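Local coordinates for protein glutathione S-transferase 1 (Ascaris suum, PDB 4Q5F) that conjugates reduced glutathione to a wide range of hydrophobic electrophiles and can also act as a glutathione peroxidase, at residues Y16-F21 / G29-F34; K57-Q62 / G70-Q75. All coordinates share one frame; numbering follows the deposited sequence.

Contact 1: Y16-F21 / G29-F34; sequences YKLTYF and GARLIF. With GSH (glutathione), chain E.
Strand 16-21 and segment 29-34 of helix 27-37 run roughly antiparallel, their N-to-C directions 148° apart and their axes 10.0 Å apart at closest approach. Leu18 faces Ala30, and Tyr16 faces Phe34 one helical turn further on. Leu18 fills the middle of the layer: CD1 lies 3.8 Å from Ala30 CB, while CD2 reaches the aliphatic part of Arg31, 3.6 Å from its CG. Toward the start of the strand, Phe34 brings CE1 over one face of the Tyr16 ring, 3.8 Å from Tyr16 CG; the two rings meet obliquely, their planes 55° apart.

Arg31 is stretched from CG to NE (chi2 175°), which carries its guanidinium past Leu18 to Phe21. There NH2 donates to Phe21 O at 3.2 Å, the oxygen lying in the guanidinium plane. The same NH2 meets the Tyr20 ring at its edge, and salt bridges to Asp43 and Glu28 hold the rest of the group. Tyr20 OH, which is hydrogen-bonded to Leu26 N, lies 3.3 Å from glutathione SG2. This is the first strand-helix pairing of a thioredoxin-like beta-alpha-beta unit. Its buried arginine ties the helix to the backbone of Phe21 beside the tyrosine, whose hydroxyl probably helps to stabilise the glutathione thiolate, as in other sigma-class transferases.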
# COMPACT_ATOMS: atom_id res chain seq x y z
N TYR B 16 8.64 -21.05 -8.04
CA TYR B 16 8.50 -19.59 -8.08
C TYR B 16 9.15 -18.97 -9.31
O TYR B 16 10.30 -19.27 -9.63
CB TYR B 16 9.14 -18.98 -6.83
CG TYR B 16 8.43 -19.32 -5.54
CD1 TYR B 16 7.21 -18.75 -5.22
CD2 TYR B 16 8.99 -20.21 -4.63
CE1 TYR B 16 6.56 -19.06 -4.04
CE2 TYR B 16 8.35 -20.53 -3.45
CZ TYR B 16 7.13 -19.95 -3.16
OH TYR B 16 6.49 -20.26 -1.98
N LYS B 17 8.41 -18.11 -9.99
CA LYS B 17 8.95 -17.30 -11.08
C LYS B 17 8.59 -15.83 -10.88
O LYS B 17 7.42 -15.47 -10.82
CB LYS B 17 8.43 -17.80 -12.43
CG LYS B 17 8.89 -16.96 -13.62
CD LYS B 17 8.55 -17.64 -14.93
CE LYS B 17 8.40 -16.64 -16.07
NZ LYS B 17 7.03 -16.70 -16.66
N LEU B 18 9.62 -14.99 -10.79
CA LEU B 18 9.45 -13.56 -10.65
C LEU B 18 9.75 -12.87 -11.97
O LEU B 18 10.83 -13.04 -12.53
CB LEU B 18 10.39 -13.01 -9.56
CG LEU B 18 10.34 -11.50 -9.32
CD1 LEU B 18 9.05 -11.11 -8.61
CD2 LEU B 18 11.55 -11.05 -8.52
N THR B 19 8.78 -12.11 -12.47
CA THR B 19 8.93 -11.39 -13.73
C THR B 19 9.02 -9.89 -13.49
O THR B 19 8.07 -9.27 -13.02
CB THR B 19 7.76 -11.69 -14.69
OG1 THR B 19 7.69 -13.10 -14.95
CG2 THR B 19 7.93 -10.95 -16.01
N TYR B 20 10.17 -9.32 -13.82
CA TYR B 20 10.40 -7.88 -13.67
C TYR B 20 11.44 -7.45 -14.70
O TYR B 20 12.02 -8.28 -15.39
CB TYR B 20 10.87 -7.55 -12.25
CG TYR B 20 10.83 -6.08 -11.92
CD1 TYR B 20 9.62 -5.40 -11.85
CD2 TYR B 20 12.00 -5.36 -11.70
CE1 TYR B 20 9.58 -4.05 -11.55
CE2 TYR B 20 11.97 -4.01 -11.40
CZ TYR B 20 10.75 -3.36 -11.33
OH TYR B 20 10.71 -2.02 -11.03
N PHE B 21 11.67 -6.14 -14.80
CA PHE B 21 12.67 -5.62 -15.72
C PHE B 21 14.07 -5.82 -15.16
O PHE B 21 14.23 -6.29 -14.03
CB PHE B 21 12.40 -4.14 -16.01
CG PHE B 21 11.01 -3.87 -16.51
CD1 PHE B 21 10.62 -4.31 -17.77
CD2 PHE B 21 10.09 -3.18 -15.74
CE1 PHE B 21 9.34 -4.06 -18.24
CE2 PHE B 21 8.82 -2.93 -16.20
CZ PHE B 21 8.44 -3.38 -17.45
N GLY B 29 12.78 -6.08 -4.26
CA GLY B 29 12.21 -6.43 -2.98
C GLY B 29 11.96 -7.92 -2.87
O GLY B 29 12.38 -8.56 -1.91
N ALA B 30 11.28 -8.47 -3.87
CA ALA B 30 11.00 -9.90 -3.92
C ALA B 30 12.29 -10.72 -3.96
O ALA B 30 12.43 -11.71 -3.23
CB ALA B 30 10.13 -10.23 -5.12
N ARG B 31 13.22 -10.32 -4.82
CA ARG B 31 14.51 -11.01 -4.95
C ARG B 31 15.20 -11.11 -3.60
O ARG B 31 15.68 -12.17 -3.21
CB ARG B 31 15.42 -10.27 -5.93
CG ARG B 31 14.89 -10.22 -7.36
CD ARG B 31 15.80 -9.37 -8.23
NE ARG B 31 15.29 -9.25 -9.60
CZ ARG B 31 15.16 -8.11 -10.27
NH1 ARG B 31 15.51 -6.95 -9.73
NH2 ARG B 31 14.68 -8.13 -11.51
N LEU B 32 15.27 -9.98 -2.90
CA LEU B 32 15.90 -9.92 -1.58
C LEU B 32 15.24 -10.88 -0.61
O LEU B 32 15.91 -11.51 0.21
CB LEU B 32 15.82 -8.50 -1.03
CG LEU B 32 16.76 -7.48 -1.68
CD1 LEU B 32 16.30 -6.07 -1.40
CD2 LEU B 32 18.18 -7.69 -1.17
N ILE B 33 13.92 -11.00 -0.70
CA ILE B 33 13.17 -11.86 0.21
C ILE B 33 13.46 -13.34 -0.09
O ILE B 33 13.54 -14.15 0.83
CB ILE B 33 11.66 -11.57 0.13
CG1 ILE B 33 11.38 -10.14 0.62
CG2 ILE B 33 10.87 -12.55 1.00
CD1 ILE B 33 10.02 -9.60 0.25
N PHE B 34 13.60 -13.68 -1.37
CA PHE B 34 13.98 -15.04 -1.75
C PHE B 34 15.36 -15.38 -1.20
O PHE B 34 15.54 -16.41 -0.55
CB PHE B 34 14.00 -15.21 -3.27
CG PHE B 34 12.65 -15.35 -3.89
CD1 PHE B 34 11.81 -16.40 -3.54
CD2 PHE B 34 12.22 -14.45 -4.85
CE1 PHE B 34 10.57 -16.53 -4.12
CE2 PHE B 34 10.98 -14.58 -5.44
CZ PHE B 34 10.15 -15.62 -5.08
N1 GSH E . 1.67 -0.42 -7.74
CA1 GSH E . 2.46 -1.25 -8.57
C1 GSH E . 3.29 -2.18 -7.70
O11 GSH E . 3.63 -3.31 -8.13
O12 GSH E . 3.64 -1.82 -6.55
CB1 GSH E . 3.38 -0.39 -9.42
CG1 GSH E . 4.08 -1.26 -10.48
CD1 GSH E . 4.78 -0.40 -11.54
OE1 GSH E . 4.60 0.79 -11.56
N2 GSH E . 5.65 -1.04 -12.50
CA2 GSH E . 6.32 -0.29 -13.52
C2 GSH E . 5.92 -0.83 -14.88
O2 GSH E . 5.46 -1.95 -14.98
CB2 GSH E . 7.81 -0.45 -13.39
SG2 GSH E . 8.34 0.12 -11.80
N3 GSH E . 6.09 -0.00 -16.06
CA3 GSH E . 5.71 -0.49 -17.36
C3 GSH E . 4.29 -0.05 -17.69
O31 GSH E . 3.57 0.45 -16.80
O32 GSH E . 3.85 -0.18 -18.86

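Contact 2: K57-Q62 / G70-Q75; sequences KTPFGQ and GEVLAQ. With GSH (glutathione), chain E.
Val72, on strand 71-74, opens the contact by setting CG1 4.0 Å from Pro59 CG, at the margin of the apolar patch. Leu73 points away from the loop, against helix 76-86. Ala74 then lies at the middle of the patch. Its methyl CB is 3.9 Å from Pro59 CG and 3.8 Å from Phe60 CD2, so it touches both, against the side of a packed pair: Pro59 CB lies 4.0 Å above the Phe60 ring plane, over its centre.

Gln75 is at the N-cap position of the next helix. Its side chain and that of Phe60 cross at about a right angle, with CG 3.9 Å from Phe60 CE2. A bend at chi2 (-76°) directs OE1 toward glutathione, where it accepts a 2.8 Å hydrogen bond from the ligand atom N1. At the other end of the ligand, Gln62 NE2 donates to the carboxylate oxygen O31 at 3.1 Å, in a fairly straight bond of 165°. The two glutamines thus hold the gamma-glutamyl amino group and the glycyl carboxylate. Gln75 NE2 has its own partner, Asp109 of the second subunit, so the dimer interface helps fix this amide. Strand 71-74 is the outermost strand of this chain's sheet, beside strand 65-68, whose Leu65 touches both Pro59 and Ala74, and it leads directly into helix 76-86.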
# COMPACT_ATOMS: atom_id res chain seq x y z
N LYS B 57 -1.20 -9.01 -21.39
CA LYS B 57 -1.53 -10.29 -20.78
C LYS B 57 -1.47 -10.22 -19.25
O LYS B 57 -1.89 -11.16 -18.57
CB LYS B 57 -0.57 -11.38 -21.25
CG LYS B 57 -0.51 -11.59 -22.75
CD LYS B 57 0.53 -12.65 -23.09
CE LYS B 57 0.76 -12.78 -24.58
NZ LYS B 57 1.92 -13.67 -24.87
N THR B 58 -0.93 -9.13 -18.72
CA THR B 58 -0.77 -9.00 -17.27
C THR B 58 -2.06 -8.49 -16.64
O THR B 58 -2.91 -7.92 -17.32
CB THR B 58 0.38 -8.04 -16.91
OG1 THR B 58 0.04 -6.70 -17.30
CG2 THR B 58 1.67 -8.46 -17.60
N PRO B 59 -2.22 -8.70 -15.32
CA PRO B 59 -3.46 -8.30 -14.64
C PRO B 59 -3.75 -6.81 -14.72
O PRO B 59 -4.88 -6.43 -15.03
CB PRO B 59 -3.20 -8.71 -13.18
CG PRO B 59 -2.16 -9.77 -13.26
CD PRO B 59 -1.29 -9.39 -14.41
N PHE B 60 -2.74 -5.98 -14.46
CA PHE B 60 -2.93 -4.53 -14.38
C PHE B 60 -2.05 -3.76 -15.37
O PHE B 60 -1.96 -2.53 -15.30
CB PHE B 60 -2.63 -4.05 -12.96
CG PHE B 60 -3.42 -4.77 -11.90
CD1 PHE B 60 -4.77 -5.00 -12.07
CD2 PHE B 60 -2.81 -5.22 -10.74
CE1 PHE B 60 -5.50 -5.67 -11.10
CE2 PHE B 60 -3.53 -5.89 -9.77
CZ PHE B 60 -4.88 -6.11 -9.95
N GLY B 61 -1.41 -4.48 -16.29
CA GLY B 61 -0.59 -3.84 -17.30
C GLY B 61 0.79 -3.46 -16.81
O GLY B 61 1.47 -2.63 -17.43
N GLN B 62 1.22 -4.06 -15.70
CA GLN B 62 2.50 -3.70 -15.08
C GLN B 62 3.23 -4.88 -14.45
O GLN B 62 2.67 -5.96 -14.27
CB GLN B 62 2.28 -2.62 -14.02
CG GLN B 62 1.69 -1.33 -14.55
CD GLN B 62 1.81 -0.19 -13.55
OE1 GLN B 62 1.25 -0.24 -12.46
NE2 GLN B 62 2.57 0.83 -13.92
N GLY B 70 2.22 -21.61 -11.51
CA GLY B 70 1.37 -21.18 -12.60
C GLY B 70 0.50 -19.97 -12.29
O GLY B 70 0.25 -19.15 -13.17
N GLU B 71 0.04 -19.86 -11.05
CA GLU B 71 -0.89 -18.78 -10.69
C GLU B 71 -0.17 -17.44 -10.55
O GLU B 71 0.90 -17.35 -9.95
CB GLU B 71 -1.65 -19.10 -9.40
CG GLU B 71 -2.72 -18.07 -9.09
CD GLU B 71 -3.62 -18.46 -7.93
OE1 GLU B 71 -3.64 -19.66 -7.57
OE2 GLU B 71 -4.30 -17.57 -7.38
N VAL B 72 -0.79 -16.40 -11.10
CA VAL B 72 -0.18 -15.08 -11.20
C VAL B 72 -0.67 -14.15 -10.09
O VAL B 72 -1.86 -14.09 -9.80
CB VAL B 72 -0.49 -14.45 -12.57
CG1 VAL B 72 0.08 -13.04 -12.67
CG2 VAL B 72 0.07 -15.32 -13.69
N LEU B 73 0.27 -13.42 -9.50
CA LEU B 73 -0.03 -12.41 -8.48
C LEU B 73 0.70 -11.12 -8.82
O LEU B 73 1.93 -11.12 -8.99
CB LEU B 73 0.41 -12.91 -7.10
CG LEU B 73 0.29 -11.92 -5.94
CD1 LEU B 73 -1.17 -11.66 -5.58
CD2 LEU B 73 1.06 -12.43 -4.73
N ALA B 74 -0.05 -10.02 -8.92
CA ALA B 74 0.52 -8.72 -9.26
C ALA B 74 0.67 -7.86 -8.00
O ALA B 74 0.33 -8.29 -6.90
CB ALA B 74 -0.35 -8.02 -10.28
N GLN B 75 1.20 -6.65 -8.19
CA GLN B 75 1.39 -5.67 -7.11
C GLN B 75 2.50 -6.08 -6.13
O GLN B 75 2.36 -7.04 -5.37
CB GLN B 75 0.08 -5.37 -6.38
CG GLN B 75 -0.92 -4.61 -7.24
CD GLN B 75 -0.57 -3.14 -7.38
OE1 GLN B 75 0.36 -2.65 -6.75
NE2 GLN B 75 -1.31 -2.43 -8.22
N1 GSH E . 1.67 -0.42 -7.74
CA1 GSH E . 2.46 -1.25 -8.57
C1 GSH E . 3.29 -2.18 -7.70
O11 GSH E . 3.63 -3.31 -8.13
O12 GSH E . 3.64 -1.82 -6.55
CB1 GSH E . 3.38 -0.39 -9.42
CG1 GSH E . 4.08 -1.26 -10.48
CD1 GSH E . 4.78 -0.40 -11.54
OE1 GSH E . 4.60 0.79 -11.56
N2 GSH E . 5.65 -1.04 -12.50
CA2 GSH E . 6.32 -0.29 -13.52
C2 GSH E . 5.92 -0.83 -14.88
O2 GSH E . 5.46 -1.95 -14.98
CB2 GSH E . 7.81 -0.45 -13.39
SG2 GSH E . 8.34 0.12 -11.80
N3 GSH E . 6.09 -0.00 -16.06
CA3 GSH E . 5.71 -0.49 -17.36
C3 GSH E . 4.29 -0.05 -17.69
O31 GSH E . 3.57 0.45 -16.80
O32 GSH E . 3.85 -0.18 -18.86

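The two contacts follow one another along the chain within the thioredoxin-like N-terminal domain: contact 1 closes before contact 2 opens. Their centres are 13 Å apart and their nearest atoms about 6 Å apart, without touching. Both reach the same mixed sheet, in which strand 65-68 lies between strand 16-21 and the outer strand 71-74. Helix 76-86 also joins them, packing on Ala30 and Phe34 of contact 1 and on Leu73 of contact 2. Glutathione is their common ligand: contact 1 places Tyr20 by its sulfur and Phe21 against its cysteinyl carbonyl, whereas contact 2 grips its two ends and meets the second subunit, which completes the site with Asp109.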